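Local coordinates for protein beta-L-arabinobiosidase (Bacteroides thetaiotaomicron, PDB 5MQR) that probably hydrolyses glycosidic bonds in arabinose-containing chains of plant pectin, as a gut-bacterial glycosidase of several domains, at residues E662-N667 with D1049-F1054; S973-Q978 with N1043-A1048; W245-D250 with Y262-C267. One frame throughout, in Å; residues are numbered along the deposited sequence.

Contact 1 of 3, residues E662-N667 with D1049-F1054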
loop_
_atom_site.group_PDB
_atom_site.type_symbol
_atom_site.label_atom_id
_atom_site.label_comp_id
_atom_site.label_asym_id
_atom_site.label_seq_id
_atom_site.Cartn_x
_atom_site.Cartn_y
_atom_site.Cartn_z
ATOM N N GLU A 662 4.278 3.981 12.034
ATOM C CA GLU A 662 5.038 2.771 12.306
ATOM C C GLU A 662 6.357 2.800 11.600
ATOM O O GLU A 662 6.512 3.452 10.566
ATOM C CB GLU A 662 4.302 1.488 11.887
ATOM C CG GLU A 662 4.015 1.349 10.393
ATOM C CD GLU A 662 3.572 -0.053 9.975
ATOM O OE1 GLU A 662 3.149 -0.879 10.845
ATOM O OE2 GLU A 662 3.644 -0.321 8.754
ATOM N N CYS A 663 7.288 2.047 12.171
ATOM C CA CYS A 663 8.570 1.819 11.569
ATOM C C CYS A 663 9.064 0.515 12.156
ATOM O O CYS A 663 8.428 -0.000 13.053
ATOM C CB CYS A 663 9.490 2.996 11.865
ATOM S SG CYS A 663 10.050 3.048 13.562
ATOM N N PRO A 664 10.171 -0.047 11.636
ATOM C CA PRO A 664 10.700 -1.344 12.113
ATOM C C PRO A 664 11.505 -1.273 13.408
ATOM O O PRO A 664 11.939 -2.307 13.898
ATOM C CB PRO A 664 11.646 -1.789 10.987
ATOM C CG PRO A 664 11.690 -0.680 9.989
ATOM C CD PRO A 664 11.000 0.513 10.562
ATOM N N GLN A 665 11.717 -0.079 13.942
ATOM C CA GLN A 665 12.501 0.100 15.149
ATOM C C GLN A 665 11.524 0.357 16.293
ATOM O O GLN A 665 10.815 1.376 16.313
ATOM C CB GLN A 665 13.508 1.233 14.973
ATOM C CG GLN A 665 14.661 1.194 15.970
ATOM C CD GLN A 665 15.761 2.214 15.680
ATOM O OE1 GLN A 665 16.096 2.486 14.518
ATOM N NE2 GLN A 665 16.319 2.779 16.726
ATOM N N ARG A 666 11.497 -0.590 17.229
ATOM C CA ARG A 666 10.523 -0.615 18.309
ATOM C C ARG A 666 10.527 0.644 19.172
ATOM O O ARG A 666 9.473 1.157 19.512
ATOM C CB ARG A 666 10.742 -1.873 19.175
ATOM C CG ARG A 666 9.739 -2.101 20.310
ATOM C CD ARG A 666 8.295 -2.120 19.771
ATOM N NE ARG A 666 7.310 -2.587 20.770
ATOM C CZ ARG A 666 6.155 -3.227 20.505
ATOM N NH1 ARG A 666 5.786 -3.526 19.254
ATOM N NH2 ARG A 666 5.368 -3.605 21.519
ATOM N N ASN A 667 11.700 1.155 19.521
ATOM C CA ASN A 667 11.741 2.279 20.460
ATOM C C ASN A 667 11.118 3.570 19.883
ATOM O O ASN A 667 10.359 4.225 20.574
ATOM C CB ASN A 667 13.131 2.487 21.113
ATOM C CG ASN A 667 14.264 2.749 20.116
ATOM O OD1 ASN A 667 14.079 2.829 18.908
ATOM N ND2 ASN A 667 15.467 2.859 20.652
ATOM N N ASP A 1049 18.871 3.403 3.757
ATOM C CA ASP A 1049 19.110 2.063 4.342
ATOM C C ASP A 1049 18.994 1.976 5.855
ATOM O O ASP A 1049 19.438 0.985 6.453
ATOM C CB ASP A 1049 20.448 1.445 3.866
ATOM C CG ASP A 1049 20.513 1.321 2.371
ATOM O OD1 ASP A 1049 19.763 0.461 1.835
ATOM O OD2 ASP A 1049 21.271 2.097 1.736
ATOM N N LYS A 1050 18.402 2.986 6.486
ATOM C CA LYS A 1050 18.134 2.899 7.910
ATOM C C LYS A 1050 16.953 1.948 8.137
ATOM O O LYS A 1050 17.085 0.982 8.873
ATOM C CB LYS A 1050 17.833 4.286 8.483
ATOM C CG LYS A 1050 17.458 4.335 9.954
ATOM C CD LYS A 1050 18.458 3.652 10.875
ATOM C CE LYS A 1050 19.798 4.375 10.936
ATOM N NZ LYS A 1050 20.700 3.712 11.935
ATOM N N TRP A 1051 15.821 2.247 7.486
ATOM C CA TRP A 1051 14.569 1.512 7.612
ATOM C C TRP A 1051 14.012 1.030 6.246
ATOM O O TRP A 1051 13.824 1.829 5.323
ATOM C CB TRP A 1051 13.504 2.399 8.285
ATOM C CG TRP A 1051 13.776 2.737 9.713
ATOM C CD1 TRP A 1051 14.626 2.087 10.586
ATOM C CD2 TRP A 1051 13.155 3.779 10.472
ATOM N NE1 TRP A 1051 14.603 2.701 11.806
ATOM C CE2 TRP A 1051 13.706 3.736 11.767
ATOM C CE3 TRP A 1051 12.201 4.761 10.173
ATOM C CZ2 TRP A 1051 13.325 4.632 12.770
ATOM C CZ3 TRP A 1051 11.837 5.657 11.162
ATOM C CH2 TRP A 1051 12.390 5.574 12.453
ATOM N N ASP A 1052 13.686 -0.256 6.144
ATOM C CA ASP A 1052 13.097 -0.796 4.922
ATOM C C ASP A 1052 11.713 -0.236 4.647
ATOM O O ASP A 1052 11.280 -0.224 3.501
ATOM C CB ASP A 1052 12.986 -2.314 4.982
ATOM C CG ASP A 1052 14.320 -3.001 4.899
ATOM O OD1 ASP A 1052 15.351 -2.360 4.567
ATOM O OD2 ASP A 1052 14.321 -4.214 5.157
ATOM N N TRP A 1053 11.027 0.230 5.685
ATOM C CA TRP A 1053 9.703 0.801 5.506
ATOM C C TRP A 1053 9.356 1.676 6.659
ATOM O O TRP A 1053 9.904 1.507 7.740
ATOM C CB TRP A 1053 8.646 -0.314 5.396
ATOM C CG TRP A 1053 8.781 -1.398 6.422
ATOM C CD1 TRP A 1053 9.489 -2.582 6.300
ATOM C CD2 TRP A 1053 8.226 -1.403 7.733
ATOM N NE1 TRP A 1053 9.395 -3.312 7.468
ATOM C CE2 TRP A 1053 8.622 -2.614 8.358
ATOM C CE3 TRP A 1053 7.439 -0.494 8.456
ATOM C CZ2 TRP A 1053 8.236 -2.944 9.668
ATOM C CZ3 TRP A 1053 7.048 -0.826 9.760
ATOM C CH2 TRP A 1053 7.455 -2.041 10.355
ATOM N N PHE A 1054 8.435 2.602 6.428
ATOM C CA PHE A 1054 7.770 3.312 7.527
ATOM C C PHE A 1054 6.554 4.001 6.977
ATOM O O PHE A 1054 6.400 4.119 5.757
ATOM C CB PHE A 1054 8.685 4.338 8.233
ATOM C CG PHE A 1054 9.251 5.396 7.324
ATOM C CD1 PHE A 1054 8.512 6.511 6.987
ATOM C CD2 PHE A 1054 10.540 5.283 6.826
ATOM C CE1 PHE A 1054 9.037 7.494 6.147
ATOM C CE2 PHE A 1054 11.074 6.253 5.982
ATOM C CZ PHE A 1054 10.319 7.367 5.647
HETATM O O HOH W 1 18.863 2.557 14.271
#

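Contact 2 of 3, residues S973-Q978 with N1043-A1048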
loop_
_atom_site.group_PDB
_atom_site.type_symbol
_atom_site.label_atom_id
_atom_site.label_comp_id
_atom_site.label_asym_id
_atom_site.label_seq_id
_atom_site.Cartn_x
_atom_site.Cartn_y
_atom_site.Cartn_z
ATOM N N SER A 973 22.294 11.221 9.086
ATOM C CA SER A 973 22.738 10.347 10.173
ATOM C C SER A 973 22.866 11.081 11.467
ATOM O O SER A 973 22.551 10.531 12.518
ATOM C CB SER A 973 24.094 9.702 9.871
ATOM O OG SER A 973 23.894 8.781 8.842
ATOM N N VAL A 974 23.366 12.305 11.389
ATOM C CA VAL A 974 23.509 13.108 12.563
ATOM C C VAL A 974 22.155 13.465 13.184
ATOM O O VAL A 974 21.996 13.366 14.400
ATOM C CB VAL A 974 24.352 14.380 12.301
ATOM C CG1 VAL A 974 24.356 15.297 13.525
ATOM C CG2 VAL A 974 25.782 13.978 11.958
ATOM N N TYR A 975 21.217 13.914 12.360
ATOM C CA TYR A 975 19.893 14.264 12.865
ATOM C C TYR A 975 19.206 13.003 13.433
ATOM O O TYR A 975 18.634 13.038 14.534
ATOM C CB TYR A 975 19.010 14.932 11.784
ATOM C CG TYR A 975 17.586 15.116 12.231
ATOM C CD1 TYR A 975 17.180 16.261 12.917
ATOM C CD2 TYR A 975 16.645 14.137 11.998
ATOM C CE1 TYR A 975 15.859 16.412 13.363
ATOM C CE2 TYR A 975 15.335 14.271 12.422
ATOM C CZ TYR A 975 14.940 15.404 13.104
ATOM O OH TYR A 975 13.625 15.504 13.511
ATOM N N PHE A 976 19.263 11.912 12.681
ATOM C CA PHE A 976 18.644 10.659 13.099
ATOM C C PHE A 976 19.198 10.200 14.426
ATOM O O PHE A 976 18.442 9.796 15.306
ATOM C CB PHE A 976 18.859 9.532 12.075
ATOM C CG PHE A 976 18.125 8.264 12.415
ATOM C CD1 PHE A 976 18.725 7.282 13.206
ATOM C CD2 PHE A 976 16.827 8.071 11.984
ATOM C CE1 PHE A 976 18.042 6.129 13.555
ATOM C CE2 PHE A 976 16.143 6.898 12.293
ATOM C CZ PHE A 976 16.743 5.929 13.093
ATOM N N ARG A 977 20.519 10.276 14.558
ATOM C CA ARG A 977 21.208 9.814 15.753
ATOM C C ARG A 977 20.770 10.607 16.986
ATOM O O ARG A 977 20.573 10.027 18.044
ATOM C CB ARG A 977 22.734 9.865 15.556
ATOM C CG ARG A 977 23.586 9.334 16.708
ATOM C CD ARG A 977 23.194 7.896 17.090
ATOM N NE ARG A 977 23.997 7.393 18.207
ATOM C CZ ARG A 977 23.672 6.367 19.005
ATOM N NH1 ARG A 977 22.537 5.678 18.856
ATOM N NH2 ARG A 977 24.503 6.028 19.992
ATOM N N GLN A 978 20.579 11.912 16.844
ATOM C CA GLN A 978 20.135 12.731 17.975
ATOM C C GLN A 978 18.677 12.463 18.326
ATOM O O GLN A 978 18.331 12.481 19.501
ATOM C CB GLN A 978 20.370 14.226 17.730
ATOM C CG GLN A 978 21.827 14.637 17.858
ATOM C CD GLN A 978 22.435 14.241 19.207
ATOM O OE1 GLN A 978 21.767 14.293 20.225
ATOM N NE2 GLN A 978 23.686 13.833 19.209
ATOM N N ASN A 1043 10.444 15.906 3.160
ATOM C CA ASN A 1043 11.875 15.726 3.038
ATOM C C ASN A 1043 12.350 14.978 4.266
ATOM O O ASN A 1043 12.822 15.587 5.223
ATOM C CB ASN A 1043 12.569 17.084 2.909
ATOM C CG ASN A 1043 14.060 16.947 2.692
ATOM O OD1 ASN A 1043 14.503 16.036 1.991
ATOM N ND2 ASN A 1043 14.838 17.800 3.332
ATOM N N PRO A 1044 12.179 13.650 4.273
ATOM C CA PRO A 1044 12.594 12.867 5.435
ATOM C C PRO A 1044 14.080 12.961 5.707
ATOM O O PRO A 1044 14.869 12.901 4.790
ATOM C CB PRO A 1044 12.230 11.437 5.063
ATOM C CG PRO A 1044 11.315 11.542 3.908
ATOM C CD PRO A 1044 11.667 12.798 3.193
ATOM N N LEU A 1045 14.440 13.110 6.971
ATOM C CA LEU A 1045 15.833 13.128 7.376
ATOM C C LEU A 1045 16.200 11.781 7.990
ATOM O O LEU A 1045 16.707 11.698 9.092
ATOM C CB LEU A 1045 16.082 14.276 8.371
ATOM C CG LEU A 1045 15.607 15.643 7.918
ATOM C CD1 LEU A 1045 15.692 16.628 9.069
ATOM C CD2 LEU A 1045 16.363 16.110 6.690
ATOM N N ILE A 1046 15.898 10.718 7.281
ATOM C CA ILE A 1046 16.257 9.377 7.680
ATOM C C ILE A 1046 17.328 9.009 6.662
ATOM O O ILE A 1046 17.162 9.297 5.489
ATOM C CB ILE A 1046 15.028 8.476 7.600
ATOM C CG1 ILE A 1046 13.991 9.004 8.568
ATOM C CG2 ILE A 1046 15.376 7.034 7.939
ATOM C CD1 ILE A 1046 12.668 8.275 8.521
ATOM N N PRO A 1047 18.461 8.438 7.101
ATOM C CA PRO A 1047 19.427 8.015 6.089
ATOM C C PRO A 1047 18.918 6.898 5.196
ATOM O O PRO A 1047 17.986 6.144 5.560
ATOM C CB PRO A 1047 20.636 7.525 6.895
ATOM C CG PRO A 1047 20.236 7.538 8.326
ATOM C CD PRO A 1047 18.996 8.357 8.471
ATOM N N ALA A 1048 19.541 6.808 4.029
ATOM C CA ALA A 1048 19.323 5.695 3.127
ATOM C C ALA A 1048 19.729 4.415 3.857
ATOM O O ALA A 1048 20.776 4.377 4.530
ATOM C CB ALA A 1048 20.140 5.865 1.834
#

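Contact 3 of 3, residues W245-D250 with Y262-C267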
loop_
_atom_site.group_PDB
_atom_site.type_symbol
_atom_site.label_atom_id
_atom_site.label_comp_id
_atom_site.label_asym_id
_atom_site.label_seq_id
_atom_site.Cartn_x
_atom_site.Cartn_y
_atom_site.Cartn_z
ATOM N N TRP A 245 10.853 -29.399 -23.027
ATOM C CA TRP A 245 10.612 -30.450 -24.013
ATOM C C TRP A 245 10.754 -31.862 -23.423
ATOM O O TRP A 245 10.551 -32.841 -24.127
ATOM C CB TRP A 245 11.625 -30.330 -25.149
ATOM C CG TRP A 245 11.395 -29.232 -26.168
ATOM C CD1 TRP A 245 10.570 -28.136 -26.065
ATOM C CD2 TRP A 245 12.069 -29.112 -27.421
ATOM N NE1 TRP A 245 10.674 -27.362 -27.205
ATOM C CE2 TRP A 245 11.598 -27.934 -28.043
ATOM C CE3 TRP A 245 13.034 -29.889 -28.079
ATOM C CZ2 TRP A 245 12.047 -27.526 -29.301
ATOM C CZ3 TRP A 245 13.482 -29.489 -29.325
ATOM C CH2 TRP A 245 12.985 -28.321 -29.931
ATOM N N VAL A 246 11.105 -31.969 -22.146
ATOM C CA VAL A 246 11.458 -33.264 -21.543
ATOM C C VAL A 246 10.325 -34.294 -21.491
ATOM O O VAL A 246 10.588 -35.495 -21.585
ATOM C CB VAL A 246 12.035 -33.084 -20.127
ATOM C CG1 VAL A 246 10.957 -32.565 -19.141
ATOM C CG2 VAL A 246 12.706 -34.378 -19.641
ATOM N N GLU A 247 9.082 -33.841 -21.361
ATOM C CA GLU A 247 7.970 -34.777 -21.283
ATOM C C GLU A 247 7.651 -35.485 -22.586
ATOM O O GLU A 247 7.170 -36.608 -22.524
ATOM C CB GLU A 247 6.707 -34.114 -20.750
ATOM C CG GLU A 247 6.846 -33.632 -19.326
ATOM C CD GLU A 247 5.610 -32.901 -18.852
ATOM O OE1 GLU A 247 4.554 -33.564 -18.809
ATOM O OE2 GLU A 247 5.682 -31.695 -18.501
ATOM N N GLU A 248 7.877 -34.829 -23.736
ATOM C CA GLU A 248 7.521 -35.384 -25.062
ATOM C C GLU A 248 8.723 -35.903 -25.831
ATOM O O GLU A 248 8.589 -36.804 -26.640
ATOM C CB GLU A 248 6.818 -34.339 -25.927
ATOM C CG GLU A 248 5.577 -33.719 -25.307
ATOM C CD GLU A 248 5.817 -32.516 -24.394
ATOM O OE1 GLU A 248 6.956 -32.019 -24.263
ATOM O OE2 GLU A 248 4.823 -32.057 -23.785
ATOM N N ALA A 249 9.888 -35.305 -25.593
ATOM C CA ALA A 249 11.131 -35.742 -26.213
ATOM C C ALA A 249 11.446 -37.197 -25.843
ATOM O O ALA A 249 10.876 -37.721 -24.872
ATOM C CB ALA A 249 12.271 -34.830 -25.775
ATOM N N ASP A 250 12.332 -37.832 -26.622
ATOM C CA ASP A 250 12.887 -39.156 -26.287
ATOM C C ASP A 250 13.350 -39.197 -24.822
ATOM O O ASP A 250 13.863 -38.209 -24.286
ATOM C CB ASP A 250 14.111 -39.519 -27.169
ATOM C CG ASP A 250 13.742 -39.870 -28.601
ATOM O OD1 ASP A 250 12.538 -39.800 -28.927
ATOM O OD2 ASP A 250 14.651 -40.220 -29.411
ATOM N N TYR A 262 10.281 -34.157 -14.645
ATOM C CA TYR A 262 9.595 -33.148 -13.891
ATOM C C TYR A 262 8.770 -32.403 -14.925
ATOM O O TYR A 262 9.180 -32.286 -16.086
ATOM C CB TYR A 262 10.588 -32.225 -13.189
ATOM C CG TYR A 262 11.515 -32.927 -12.206
ATOM C CD1 TYR A 262 11.014 -33.821 -11.239
ATOM C CD2 TYR A 262 12.897 -32.720 -12.243
ATOM C CE1 TYR A 262 11.856 -34.468 -10.340
ATOM C CE2 TYR A 262 13.747 -33.369 -11.342
ATOM C CZ TYR A 262 13.217 -34.229 -10.393
ATOM O OH TYR A 262 14.060 -34.849 -9.516
ATOM N N LYS A 263 7.614 -31.904 -14.513
ATOM C CA LYS A 263 6.590 -31.520 -15.476
ATOM C C LYS A 263 6.307 -30.049 -15.522
ATOM O O LYS A 263 6.256 -29.410 -14.488
ATOM C CB LYS A 263 5.295 -32.244 -15.148
ATOM C CG LYS A 263 5.545 -33.711 -14.922
ATOM C CD LYS A 263 4.404 -34.599 -15.348
ATOM C CE LYS A 263 4.930 -36.024 -15.452
ATOM N NZ LYS A 263 3.787 -36.946 -15.634
ATOM N N ALA A 264 6.088 -29.541 -16.735
ATOM C CA ALA A 264 5.618 -28.177 -16.962
ATOM C C ALA A 264 6.569 -27.131 -16.377
ATOM O O ALA A 264 6.142 -26.183 -15.703
ATOM C CB ALA A 264 4.202 -28.012 -16.415
ATOM N N PHE A 265 7.860 -27.345 -16.623
ATOM C CA PHE A 265 8.918 -26.404 -16.257
ATOM C C PHE A 265 8.558 -24.958 -16.589
ATOM O O PHE A 265 8.067 -24.646 -17.678
ATOM C CB PHE A 265 10.203 -26.801 -16.990
ATOM C CG PHE A 265 11.358 -25.849 -16.806
ATOM C CD1 PHE A 265 11.492 -24.727 -17.618
ATOM C CD2 PHE A 265 12.342 -26.116 -15.863
ATOM C CE1 PHE A 265 12.563 -23.859 -17.466
ATOM C CE2 PHE A 265 13.435 -25.256 -15.696
ATOM C CZ PHE A 265 13.546 -24.121 -16.503
ATOM N N ASN A 266 8.777 -24.079 -15.630
ATOM C CA ASN A 266 8.870 -22.646 -15.909
ATOM C C ASN A 266 9.904 -22.076 -14.981
ATOM O O ASN A 266 10.237 -22.695 -13.979
ATOM C CB ASN A 266 7.528 -21.912 -15.802
ATOM C CG ASN A 266 6.844 -22.078 -14.457
ATOM O OD1 ASN A 266 6.643 -21.101 -13.733
ATOM N ND2 ASN A 266 6.447 -23.309 -14.132
ATOM N N CYS A 267 10.427 -20.906 -15.329
ATOM C CA CYS A 267 11.510 -20.310 -14.583
ATOM C C CYS A 267 11.489 -18.815 -14.644
ATOM O O CYS A 267 10.820 -18.210 -15.497
ATOM C CB CYS A 267 12.862 -20.808 -15.134
ATOM S SG CYS A 267 13.314 -20.262 -16.807
#

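Contact 1 of 3, residues E662-N667 with D1049-F1054
Pro664 sits between two tryptophan rings, those of Trp1051 and Trp1053, at the edge of the antiparallel beta-sheet of the C-terminal domain. Strand 660-662 pairs there with strand 1053-1061, and the chain then turns over Pro664 into helix 666-680. The proline meets each indole with a different atom: CD lies over the five-membered ring of Trp1051, 3.9 Å from its centroid, while CG stands over the six-membered ring of Trp1053 at 4.1 Å from the centroid; both are CH-pi contacts. Cys663 shares the Trp1051 face with the proline. Its CB is 3.7 Å from the centroid of the six-membered ring of Trp1051, and its SG, placed between the backbone N and carbonyl carbon (chi1 73°), makes a sulfur-aromatic contact with the same ring. Lys1050 CG rests on the opposite face, so the indole is sandwiched.

Gln665, the N-cap residue of the helix, comes to the rim of this ring instead. Its amide stands almost perpendicular to the indole (88°), and OE1 accepts from Trp1051 NE1 at 3.1 Å, close to the ring plane and fairly straight (161°). A water also donates to OE1 and accepts from Lys1050 NZ, bridging the two side chains. Glu662 also meets Trp1053: Glu662 CD comes obliquely to Trp1053 CZ3 (3.6 Å), the side chains crossing at about a right angle, while Arg1076 and Tyr1077 take its carboxylate oxygens. The other end of the Gln665 amide, NE2, is shared between Glu980 and Asn667 OD1, which it reaches at 3.1 Å on a carbonyl lone pair.

Contact 2 of 3, residues S973-Q978 with N1043-A1048
Phe976 on helix 972-985 meets Pro1047, in the loop between strands 1040-1042 and 1053-1061, through its CB. Phe976 CB is 3.8 Å from Pro1047 CD, and CG still lies 4.0 Å from that same methylene, with the two side chains crossing at about a right angle. CG is anti to the backbone N (chi1 -175°), which carries the ring past Pro1047 toward Ile1046 and Trp1051. Farther along, CD2 comes near Ile1046 CG2 at 4.4 Å, a looser touch that approaches the ring obliquely, and CE2 and CZ go on to Trp1051 and Lys1050. One residue back, Tyr975 receives Leu1045 on its ring: Leu1045 CD1 stands 3.9 Å from the ring centroid, only 8° off the normal, and Leu1045 CB touches the ring atom CD2 of Tyr975 at 3.7 Å. With an alanine in place of Tyr975, Leu1045 CD1 would probably lose the aromatic face it rests on, and a gap would open between helix and loop. Ser973 OG makes a van der Waals contact with Pro1047 CG at 3.9 Å. This is apolar docking of a helix from the MGH1-like domain of a six-hairpin glycosidase on a loop of the C-terminal beta-domain.

Contact 3 of 3, residues W245-D250 with Y262-C267
Within the beta-propeller part of the protein, a loop following helix 239-242 brings Glu247 up to Ala264, just before strand 266-269, an outermost strand of a four-stranded antiparallel sheet. The glutamate side chain runs out extended (chi2 176°) and ends with OE2 accepting from the backbone N of Ala264 at 2.8 Å. The bond is moderately bent, with an N-H...O angle of 145°, and the donor approaches end-on to the C-O bond. The Lys263 side chain crosses that of Glu247 at about a right angle: its CB is 3.4 Å from Glu247 OE2 and its CD 3.6 Å from Glu247 OE1. The ammonium does not close on the acid, for Lys263 NZ stays 4.7 Å from Glu247 OE1. Beside this, Val246 CG1 packs against the carbonyl oxygen of Tyr262 at 3.5 Å. Farther along, Asn266 ND2 donates to Ala264 O at 3.3 Å, in the carbonyl plane, and also to Ile311 O. Glu247 OE2 also forms a salt bridge with Arg152 of strand 148-157, which belongs to a different four-stranded sheet. One buried carboxylate oxygen is thus satisfied by a backbone amide and a guanidinium, and through it Glu247 links the 245-250 loop to the segment leading into strand 266-269 and to strand 148-157.

How the contacts relate
Contacts 1 and 2 belong to one packed region, their centres about 12 Å apart, and they share the strand-to-strand run that feeds the C-terminal sheet: residues 1043-1048 pass straight into 1049-1054. They touch where Phe976 meets Trp1051 and Lys1050, and where Ile1046 meets Phe1054. Contact 2 is buried and almost wholly apolar; contact 1, only partly buried, mixes CH-pi and sulfur-aromatic contacts with a hydrogen bond from an indole N-H to a side-chain amide oxygen and a bridging water. Contact 3 stands apart in the propeller, its centre about 44 Å from that of contact 1. It too is partly buried, Glu247 and Ala264 inside and Lys263 exposed, and joins residues close in sequence through polar bonds.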